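Long-range contacts in thiamin pyrophosphokinase (Geobacillus thermodenitrificans, PDB 3K94), which probably catalyses the ATP-dependent transfer of a pyrophosphate group to thiamine, yielding the cofactor thiamine diphosphate and AMP: residues T160-T165 with F199-L204; T134-G139 with G195-S200; P44-G49 with D70-E75. All blocks are in the same frame, centred on the assembly; numbering follows the deposited sequence.

Interaction 1 of 3, residues T160-T165 with F199-L204; sequences TVAEFT and FSEGIL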
loop_
_atom_site.group_PDB
_atom_site.type_symbol
_atom_site.label_atom_id
_atom_site.label_comp_id
_atom_site.label_asym_id
_atom_site.label_seq_id
_atom_site.Cartn_x
_atom_site.Cartn_y
_atom_site.Cartn_z
ATOM N N THR B 160 12.549 -9.980 -12.875
ATOM C CA THR B 160 11.994 -10.028 -14.218
ATOM C C THR B 160 10.763 -10.918 -14.246
ATOM O O THR B 160 10.588 -11.786 -13.396
ATOM C CB THR B 160 13.026 -10.509 -15.272
ATOM O OG1 THR B 160 13.135 -11.933 -15.236
ATOM C CG2 THR B 160 14.398 -9.897 -15.019
ATOM N N VAL B 161 9.898 -10.663 -15.216
ATOM C CA VAL B 161 8.724 -11.486 -15.465
ATOM C C VAL B 161 8.685 -11.766 -16.959
ATOM O O VAL B 161 8.563 -10.841 -17.763
ATOM C CB VAL B 161 7.435 -10.772 -15.042
ATOM C CG1 VAL B 161 6.219 -11.447 -15.671
ATOM C CG2 VAL B 161 7.317 -10.735 -13.506
ATOM N N ALA B 162 8.808 -13.035 -17.334
ATOM C CA ALA B 162 8.955 -13.381 -18.747
ATOM C C ALA B 162 7.650 -13.776 -19.411
ATOM O O ALA B 162 6.718 -14.256 -18.754
ATOM C CB ALA B 162 9.998 -14.479 -18.930
ATOM N N GLU B 163 7.619 -13.557 -20.724
ATOM C CA GLU B 163 6.520 -13.921 -21.603
ATOM C C GLU B 163 5.165 -13.495 -21.060
ATOM O O GLU B 163 4.205 -14.260 -21.077
ATOM C CB GLU B 163 6.535 -15.420 -21.909
ATOM C CG GLU B 163 7.849 -15.930 -22.484
ATOM C CD GLU B 163 7.831 -17.436 -22.697
ATOM O OE1 GLU B 163 6.812 -17.951 -23.205
ATOM O OE2 GLU B 163 8.824 -18.108 -22.349
ATOM N N PHE B 164 5.090 -12.261 -20.581
ATOM C CA PHE B 164 3.827 -11.730 -20.116
ATOM C C PHE B 164 2.866 -11.544 -21.298
ATOM O O PHE B 164 3.206 -10.907 -22.290
ATOM C CB PHE B 164 4.051 -10.424 -19.369
ATOM C CG PHE B 164 2.826 -9.904 -18.716
ATOM C CD1 PHE B 164 2.201 -10.639 -17.717
ATOM C CD2 PHE B 164 2.280 -8.690 -19.098
ATOM C CE1 PHE B 164 1.056 -10.168 -17.111
ATOM C CE2 PHE B 164 1.142 -8.211 -18.480
ATOM C CZ PHE B 164 0.532 -8.954 -17.479
ATOM N N THR B 165 1.666 -12.111 -21.189
ATOM C CA THR B 165 0.704 -12.081 -22.287
ATOM C C THR B 165 -0.705 -11.811 -21.780
ATOM O O THR B 165 -1.157 -12.428 -20.813
ATOM C CB THR B 165 0.719 -13.412 -23.064
ATOM O OG1 THR B 165 2.010 -13.602 -23.654
ATOM C CG2 THR B 165 -0.365 -13.429 -24.149
ATOM N N PHE B 199 2.297 -15.732 -17.738
ATOM C CA PHE B 199 3.722 -15.468 -17.790
ATOM C C PHE B 199 4.429 -16.758 -17.452
ATOM O O PHE B 199 3.860 -17.610 -16.777
ATOM C CB PHE B 199 4.131 -14.319 -16.845
ATOM C CG PHE B 199 3.709 -14.511 -15.401
ATOM C CD1 PHE B 199 2.403 -14.247 -15.003
ATOM C CD2 PHE B 199 4.627 -14.925 -14.441
ATOM C CE1 PHE B 199 2.009 -14.415 -13.676
ATOM C CE2 PHE B 199 4.246 -15.085 -13.098
ATOM C CZ PHE B 199 2.934 -14.833 -12.714
ATOM N N SER B 200 5.664 -16.905 -17.920
ATOM C CA SER B 200 6.367 -18.181 -17.786
ATOM C C SER B 200 7.408 -18.163 -16.677
ATOM O O SER B 200 7.830 -19.210 -16.201
ATOM C CB SER B 200 7.047 -18.552 -19.108
ATOM O OG SER B 200 8.136 -17.682 -19.351
ATOM N N GLU B 201 7.838 -16.971 -16.281
ATOM C CA GLU B 201 8.843 -16.841 -15.231
ATOM C C GLU B 201 8.558 -15.664 -14.317
ATOM O O GLU B 201 8.028 -14.644 -14.758
ATOM C CB GLU B 201 10.233 -16.649 -15.827
ATOM C CG GLU B 201 10.789 -17.859 -16.525
ATOM C CD GLU B 201 12.223 -17.648 -16.951
ATOM O OE1 GLU B 201 12.823 -16.638 -16.517
ATOM O OE2 GLU B 201 12.747 -18.487 -17.716
ATOM N N GLY B 202 8.937 -15.810 -13.051
ATOM C CA GLY B 202 8.903 -14.707 -12.109
ATOM C C GLY B 202 7.674 -14.655 -11.220
ATOM O O GLY B 202 6.944 -15.640 -11.088
ATOM N N ILE B 203 7.451 -13.492 -10.612
ATOM C CA ILE B 203 6.374 -13.303 -9.651
ATOM C C ILE B 203 5.708 -11.963 -9.898
ATOM O O ILE B 203 6.375 -10.933 -9.937
ATOM C CB ILE B 203 6.890 -13.315 -8.206
ATOM C CG1 ILE B 203 7.717 -14.571 -7.933
ATOM C CG2 ILE B 203 5.725 -13.217 -7.213
ATOM C CD1 ILE B 203 8.158 -14.675 -6.497
ATOM N N LEU B 204 4.390 -11.963 -10.036
ATOM C CA LEU B 204 3.699 -10.775 -10.524
ATOM C C LEU B 204 2.526 -10.378 -9.647
ATOM O O LEU B 204 1.725 -11.226 -9.239
ATOM C CB LEU B 204 3.202 -11.018 -11.945
ATOM C CG LEU B 204 2.531 -9.849 -12.658
ATOM C CD1 LEU B 204 3.600 -8.886 -13.154
ATOM C CD2 LEU B 204 1.688 -10.344 -13.823
#
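Two backbone hydrogen bonds fasten Ala162 to the turn it faces. Its N donates to Glu201 O at 3.1 Å, and Ser200 N returns a bond of 3.0 Å to Ala162 O. Two CA-H...O contacts extend the seam, one from Val161 CA to Glu201 O and the other from Phe199 CA to Glu163 O, the latter almost straight. Gly202 adopts backbone angles suited to glycine, and its CA comes 3.6 Å from Thr160 O.

The buried Val161 packs beneath these bonds. CG1, anti to the backbone N (chi1 163°), rests 3.7 Å from Phe199 CB, while CG2 turns the other way and lies 3.7 Å from Ile203 O. Deeper still, Phe164 CE1 reaches Leu204 CD2 at 3.4 Å, the two side chains meeting at about a right angle. Phe199 CB sits at the edge of the Phe164 ring, and Leu204 CB lies over one face of the Phe199 ring, toward its rim. On the outer side, the Ser200 hydroxyl makes a weak hydrogen bond of 3.1 Å to Glu163 OE2.

In the second shell, Ser158 OG bonds both Thr160 O and Ile203 N, tying the start of one segment to the end of the other. Tyr154 meets the Phe164 ring edge-to-face. The turn passes from strand 194-199 of one sheet to strand 204-209 of another, an arrangement consistent with the end of a beta sandwich in the vitamin B1 binding domain.

Interaction 2 of 3, residues T134-G139 with G195-S200; sequences TVHLPG and GTFSFS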
loop_
_atom_site.group_PDB
_atom_site.type_symbol
_atom_site.label_atom_id
_atom_site.label_comp_id
_atom_site.label_asym_id
_atom_site.label_seq_id
_atom_site.Cartn_x
_atom_site.Cartn_y
_atom_site.Cartn_z
ATOM N N THR B 134 -3.652 -9.211 -5.432
ATOM C CA THR B 134 -3.245 -10.603 -5.498
ATOM C C THR B 134 -1.823 -10.694 -6.047
ATOM O O THR B 134 -1.366 -9.808 -6.776
ATOM C CB THR B 134 -4.177 -11.447 -6.411
ATOM O OG1 THR B 134 -4.260 -10.859 -7.723
ATOM C CG2 THR B 134 -5.571 -11.560 -5.820
ATOM N N VAL B 135 -1.125 -11.770 -5.696
ATOM C CA VAL B 135 0.203 -12.032 -6.250
ATOM C C VAL B 135 0.198 -13.419 -6.883
ATOM O O VAL B 135 -0.548 -14.300 -6.450
ATOM C CB VAL B 135 1.318 -11.912 -5.179
ATOM C CG1 VAL B 135 1.300 -10.516 -4.534
ATOM C CG2 VAL B 135 1.151 -12.982 -4.133
ATOM N N HIS B 136 1.025 -13.615 -7.903
ATOM C CA HIS B 136 0.929 -14.821 -8.725
ATOM C C HIS B 136 2.280 -15.404 -9.128
ATOM O O HIS B 136 3.234 -14.670 -9.413
ATOM C CB HIS B 136 0.125 -14.523 -9.996
ATOM C CG HIS B 136 -1.270 -14.066 -9.728
ATOM N ND1 HIS B 136 -1.619 -12.733 -9.666
ATOM C CD2 HIS B 136 -2.404 -14.764 -9.485
ATOM C CE1 HIS B 136 -2.911 -12.631 -9.404
ATOM N NE2 HIS B 136 -3.407 -13.848 -9.276
ATOM N N LEU B 137 2.327 -16.730 -9.187
ATOM C CA LEU B 137 3.465 -17.454 -9.737
ATOM C C LEU B 137 3.168 -17.756 -11.207
ATOM O O LEU B 137 2.045 -17.547 -11.666
ATOM C CB LEU B 137 3.695 -18.742 -8.937
ATOM C CG LEU B 137 3.965 -18.508 -7.433
ATOM C CD1 LEU B 137 4.241 -19.815 -6.693
ATOM C CD2 LEU B 137 5.121 -17.519 -7.199
ATOM N N PRO B 138 4.170 -18.241 -11.961
ATOM C CA PRO B 138 3.902 -18.485 -13.383
ATOM C C PRO B 138 2.700 -19.399 -13.626
ATOM O O PRO B 138 2.410 -20.316 -12.845
ATOM C CB PRO B 138 5.202 -19.134 -13.877
ATOM C CG PRO B 138 6.261 -18.544 -12.980
ATOM C CD PRO B 138 5.592 -18.442 -11.622
ATOM N N GLY B 139 1.994 -19.118 -14.715
ATOM C CA GLY B 139 0.804 -19.861 -15.086
ATOM C C GLY B 139 -0.080 -18.979 -15.943
ATOM O O GLY B 139 0.346 -17.904 -16.372
ATOM N N GLY B 195 -10.974 -12.277 -19.740
ATOM C CA GLY B 195 -9.651 -12.243 -20.334
ATOM C C GLY B 195 -8.682 -13.090 -19.544
ATOM O O GLY B 195 -9.062 -13.708 -18.553
ATOM N N THR B 196 -7.431 -13.123 -19.991
ATOM C CA THR B 196 -6.390 -13.853 -19.288
ATOM C C THR B 196 -5.118 -13.020 -19.159
ATOM O O THR B 196 -4.890 -12.083 -19.940
ATOM C CB THR B 196 -6.024 -15.147 -20.039
ATOM O OG1 THR B 196 -5.663 -14.825 -21.382
ATOM C CG2 THR B 196 -7.205 -16.102 -20.081
ATOM N N PHE B 197 -4.306 -13.350 -18.159
ATOM C CA PHE B 197 -2.905 -12.953 -18.143
ATOM C C PHE B 197 -2.077 -14.192 -17.908
ATOM O O PHE B 197 -2.523 -15.103 -17.229
ATOM C CB PHE B 197 -2.589 -11.833 -17.122
ATOM C CG PHE B 197 -2.845 -12.191 -15.668
ATOM C CD1 PHE B 197 -4.125 -12.114 -15.134
ATOM C CD2 PHE B 197 -1.792 -12.528 -14.823
ATOM C CE1 PHE B 197 -4.368 -12.413 -13.787
ATOM C CE2 PHE B 197 -2.011 -12.830 -13.460
ATOM C CZ PHE B 197 -3.308 -12.773 -12.946
ATOM N N SER B 198 -0.887 -14.244 -18.490
ATOM C CA SER B 198 -0.019 -15.391 -18.278
ATOM C C SER B 198 1.424 -14.962 -18.365
ATOM O O SER B 198 1.747 -13.956 -18.992
ATOM C CB SER B 198 -0.308 -16.502 -19.302
ATOM O OG SER B 198 0.082 -16.119 -20.617
ATOM N N PHE B 199 2.297 -15.732 -17.738
ATOM C CA PHE B 199 3.722 -15.468 -17.790
ATOM C C PHE B 199 4.429 -16.758 -17.452
ATOM O O PHE B 199 3.860 -17.610 -16.777
ATOM C CB PHE B 199 4.131 -14.319 -16.845
ATOM C CG PHE B 199 3.709 -14.511 -15.401
ATOM C CD1 PHE B 199 2.403 -14.247 -15.003
ATOM C CD2 PHE B 199 4.627 -14.925 -14.441
ATOM C CE1 PHE B 199 2.009 -14.415 -13.676
ATOM C CE2 PHE B 199 4.246 -15.085 -13.098
ATOM C CZ PHE B 199 2.934 -14.833 -12.714
ATOM N N SER B 200 5.664 -16.905 -17.920
ATOM C CA SER B 200 6.367 -18.181 -17.786
ATOM C C SER B 200 7.408 -18.163 -16.677
ATOM O O SER B 200 7.830 -19.210 -16.201
ATOM C CB SER B 200 7.047 -18.552 -19.108
ATOM O OG SER B 200 8.136 -17.682 -19.351
#
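An edge-to-face aromatic contact between His136 and Phe197, together with an antiparallel hydrogen-bonded pair between Gly139 and Phe199, joins the end of strand 131-136 and the turn after it to strand 194-199. The edge of Phe197 is directed at one face of the imidazole, with the ring centroids 5.0 Å apart and the planes at 75°. Its CZ makes the closest approach, 3.6 Å from His136 CE1, and sits over the imidazole toward its rim. With chi1 of -60°, His136 CG lies anti to its own carbonyl carbon, and the ring stands across the path of the phenyl group.

Strand 131-136 belongs to the large mixed sheet, whereas Gly139 begins strand 139-144, an outer strand, within this chain, of the three-stranded antiparallel sheet; the short link through Leu137 and Pro138 therefore carries the chain from one layer to the other, as expected at the margin of a beta sandwich. The Gly139-Phe199 pair starts the new pairing at once. Gly139 N donates to Phe199 O, and Phe199 N to Gly139 O, each at 3.2 Å. Ser198 CA adds a CA-H...O contact to the same Gly139 oxygen.

The Phe199 ring reaches back under the link. Its CZ lies 3.0 Å from Leu137 O, its CE2 is 3.4 Å from Pro138 N, and Pro138 CA covers one face, while His136 O approaches the edge near the ring plane. On the outer side, Pro138 CB rests 3.5 Å from Ser200 O. Tyr141 meets the rings of both His136 and Phe197, and its hydroxyl is hydrogen-bonded to Leu137 O; Met206 of strand 204-209 touches His136 and Phe197.

Interaction 3 of 3, residues P44-G49 with D70-E75; sequences PVRAFG and DVWPAE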
loop_
_atom_site.group_PDB
_atom_site.type_symbol
_atom_site.label_atom_id
_atom_site.label_comp_id
_atom_site.label_asym_id
_atom_site.label_seq_id
_atom_site.Cartn_x
_atom_site.Cartn_y
_atom_site.Cartn_z
ATOM N N PRO B 44 -17.771 -15.765 13.912
ATOM C CA PRO B 44 -16.458 -16.197 13.445
ATOM C C PRO B 44 -16.294 -17.662 13.811
ATOM O O PRO B 44 -16.630 -18.046 14.926
ATOM C CB PRO B 44 -15.485 -15.347 14.277
ATOM C CG PRO B 44 -16.309 -14.305 14.943
ATOM C CD PRO B 44 -17.679 -14.873 15.075
ATOM N N VAL B 45 -15.789 -18.475 12.900
ATOM C CA VAL B 45 -15.559 -19.864 13.251
ATOM C C VAL B 45 -14.326 -19.905 14.137
ATOM O O VAL B 45 -14.060 -20.886 14.840
ATOM C CB VAL B 45 -15.380 -20.724 12.008
ATOM C CG1 VAL B 45 -16.660 -20.675 11.160
ATOM C CG2 VAL B 45 -14.184 -20.242 11.216
ATOM N N ARG B 46 -13.605 -18.794 14.132
ATOM C CA ARG B 46 -12.335 -18.697 14.826
ATOM C C ARG B 46 -11.944 -17.225 14.926
ATOM O O ARG B 46 -12.288 -16.445 14.051
ATOM C CB ARG B 46 -11.286 -19.477 14.040
ATOM C CG ARG B 46 -9.994 -19.678 14.759
ATOM C CD ARG B 46 -9.246 -20.843 14.148
ATOM N NE ARG B 46 -9.836 -22.125 14.521
ATOM C CZ ARG B 46 -9.175 -23.098 15.143
ATOM N NH1 ARG B 46 -7.892 -22.946 15.460
ATOM N NH2 ARG B 46 -9.794 -24.233 15.442
ATOM N N ALA B 47 -11.264 -16.843 16.005
ATOM C CA ALA B 47 -10.698 -15.500 16.123
ATOM C C ALA B 47 -9.245 -15.552 16.600
ATOM O O ALA B 47 -8.838 -16.480 17.296
ATOM C CB ALA B 47 -11.531 -14.630 17.056
ATOM N N PHE B 48 -8.467 -14.550 16.219
ATOM C CA PHE B 48 -7.048 -14.499 16.553
ATOM C C PHE B 48 -6.689 -13.114 17.054
ATOM O O PHE B 48 -7.030 -12.116 16.424
ATOM C CB PHE B 48 -6.206 -14.774 15.315
ATOM C CG PHE B 48 -6.390 -16.140 14.744
ATOM C CD1 PHE B 48 -7.412 -16.399 13.849
ATOM C CD2 PHE B 48 -5.517 -17.163 15.074
ATOM C CE1 PHE B 48 -7.568 -17.659 13.302
ATOM C CE2 PHE B 48 -5.664 -18.423 14.525
ATOM C CZ PHE B 48 -6.695 -18.675 13.642
ATOM N N GLY B 49 -5.979 -13.061 18.172
ATOM C CA GLY B 49 -5.620 -11.797 18.786
ATOM C C GLY B 49 -5.878 -11.800 20.281
ATOM O O GLY B 49 -6.416 -12.770 20.835
ATOM N N ASP B 70 -14.070 -19.534 20.013
ATOM C CA ASP B 70 -12.718 -20.069 20.033
ATOM C C ASP B 70 -11.731 -18.961 19.649
ATOM O O ASP B 70 -11.593 -18.627 18.474
ATOM C CB ASP B 70 -12.592 -21.253 19.069
ATOM C CG ASP B 70 -11.230 -21.928 19.146
ATOM O OD1 ASP B 70 -10.586 -21.825 20.208
ATOM O OD2 ASP B 70 -10.802 -22.559 18.152
ATOM N N VAL B 71 -11.061 -18.382 20.643
ATOM C CA VAL B 71 -10.093 -17.324 20.384
ATOM C C VAL B 71 -8.675 -17.849 20.537
ATOM O O VAL B 71 -8.375 -18.588 21.476
ATOM C CB VAL B 71 -10.277 -16.131 21.335
ATOM C CG1 VAL B 71 -9.272 -15.053 21.004
ATOM C CG2 VAL B 71 -11.684 -15.582 21.224
ATOM N N TRP B 72 -7.808 -17.479 19.605
ATOM C CA TRP B 72 -6.400 -17.853 19.683
ATOM C C TRP B 72 -5.546 -16.630 19.978
ATOM O O TRP B 72 -5.637 -15.614 19.290
ATOM C CB TRP B 72 -5.955 -18.567 18.408
ATOM C CG TRP B 72 -6.618 -19.892 18.289
ATOM C CD1 TRP B 72 -7.894 -20.137 17.863
ATOM C CD2 TRP B 72 -6.062 -21.160 18.649
ATOM N NE1 TRP B 72 -8.159 -21.483 17.919
ATOM C CE2 TRP B 72 -7.052 -22.134 18.400
ATOM C CE3 TRP B 72 -4.824 -21.568 19.155
ATOM C CZ2 TRP B 72 -6.839 -23.491 18.634
ATOM C CZ3 TRP B 72 -4.612 -22.914 19.384
ATOM C CH2 TRP B 72 -5.615 -23.861 19.125
ATOM N N PRO B 73 -4.730 -16.722 21.030
ATOM C CA PRO B 73 -4.025 -15.554 21.559
ATOM C C PRO B 73 -2.935 -15.080 20.613
ATOM O O PRO B 73 -2.440 -15.866 19.808
ATOM C CB PRO B 73 -3.414 -16.084 22.859
ATOM C CG PRO B 73 -3.224 -17.534 22.606
ATOM C CD PRO B 73 -4.401 -17.951 21.773
ATOM N N ALA B 74 -2.584 -13.801 20.706
ATOM C CA ALA B 74 -1.481 -13.261 19.940
ATOM C C ALA B 74 -0.204 -14.017 20.276
ATOM O O ALA B 74 -0.009 -14.461 21.409
ATOM C CB ALA B 74 -1.315 -11.774 20.216
ATOM N N GLU B 75 0.659 -14.171 19.281
ATOM C CA GLU B 75 1.922 -14.861 19.474
ATOM C C GLU B 75 3.081 -13.895 19.298
ATOM O O GLU B 75 3.006 -12.970 18.481
ATOM C CB GLU B 75 2.050 -16.012 18.484
ATOM C CG GLU B 75 0.997 -17.104 18.651
ATOM C CD GLU B 75 1.144 -18.216 17.623
ATOM O OE1 GLU B 75 2.255 -18.383 17.069
ATOM O OE2 GLU B 75 0.148 -18.925 17.371
#
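Backbone hydrogen bonds set Ala47 beside Val71 and Phe48 beside Trp72 as neighbours in a parallel sheet. Ala47 N donates to Asp70 O at 3.1 Å, Trp72 N to Ala47 O at 2.7 Å, and Gly49 N to Trp72 O at 2.8 Å, giving the staggered ladder of parallel strands. Ala47 O and Trp72 O each accept a CA-H...O contact as well, from Val71 and Phe48 respectively.

The polar side chains gather round Asp70 OD2. Trp72 NE1 donates to it at 2.9 Å, arriving from above the carboxylate plane. Arg46 NH2 stands 3.3 Å from the same oxygen, which lies over a guanidinium face rather than in its plane, so the salt bridge rests on charge without a directed N-H. A bend at chi3 (-74°) brings the guanidinium to within 17° of parallel with the indole, and Arg46 NH1 comes 2.9 Å from Trp72 NE1, a meeting of two donors and not a hydrogen bond.

Among the apolar contacts, Phe48 CD2 touches Trp72 CB at 3.6 Å, and the phenyl and pyrrole rings, although within 28° of parallel, are slid so far apart that they barely overlap. Ala47 CB lies 4.3 Å from Val71 CG2.

Helix 56-65 connects the two strands in a beta-alpha-beta unit of the catalytic domain, with 71-72 at the margin of the mixed sheet within this chain. Strand 28-30 pairs with the other side of 46-48. Helix 80-88 packs against Arg46 and Phe48 through Trp87 and Ala84, whereas Ala47 meets Thr34 of helix 33-40.

How the interactions relate
From the N terminus, interaction 3 comes first: 70-75 returns to 44-49 after 20 intervening residues that include helix 56-65, closing a loop in the catalytic part. Interaction 2 opens at 134-139 and interaction 1 at 160-165. They close in the same order, on 195-200 and 199-204, so their loops cross and share Phe199 and Ser200. Their centres are about 7 Å apart, and a probable hydrogen bond from His136 N to Leu204 O links them. Both tie the three-stranded sheet to the antiparallel part of the mixed sheet. Interaction 3 lies across the chain's centre, about 37 Å (interaction 1) and about 33 Å (interaction 2) away between centres, yet the mixed sheet reaches interaction 2 too.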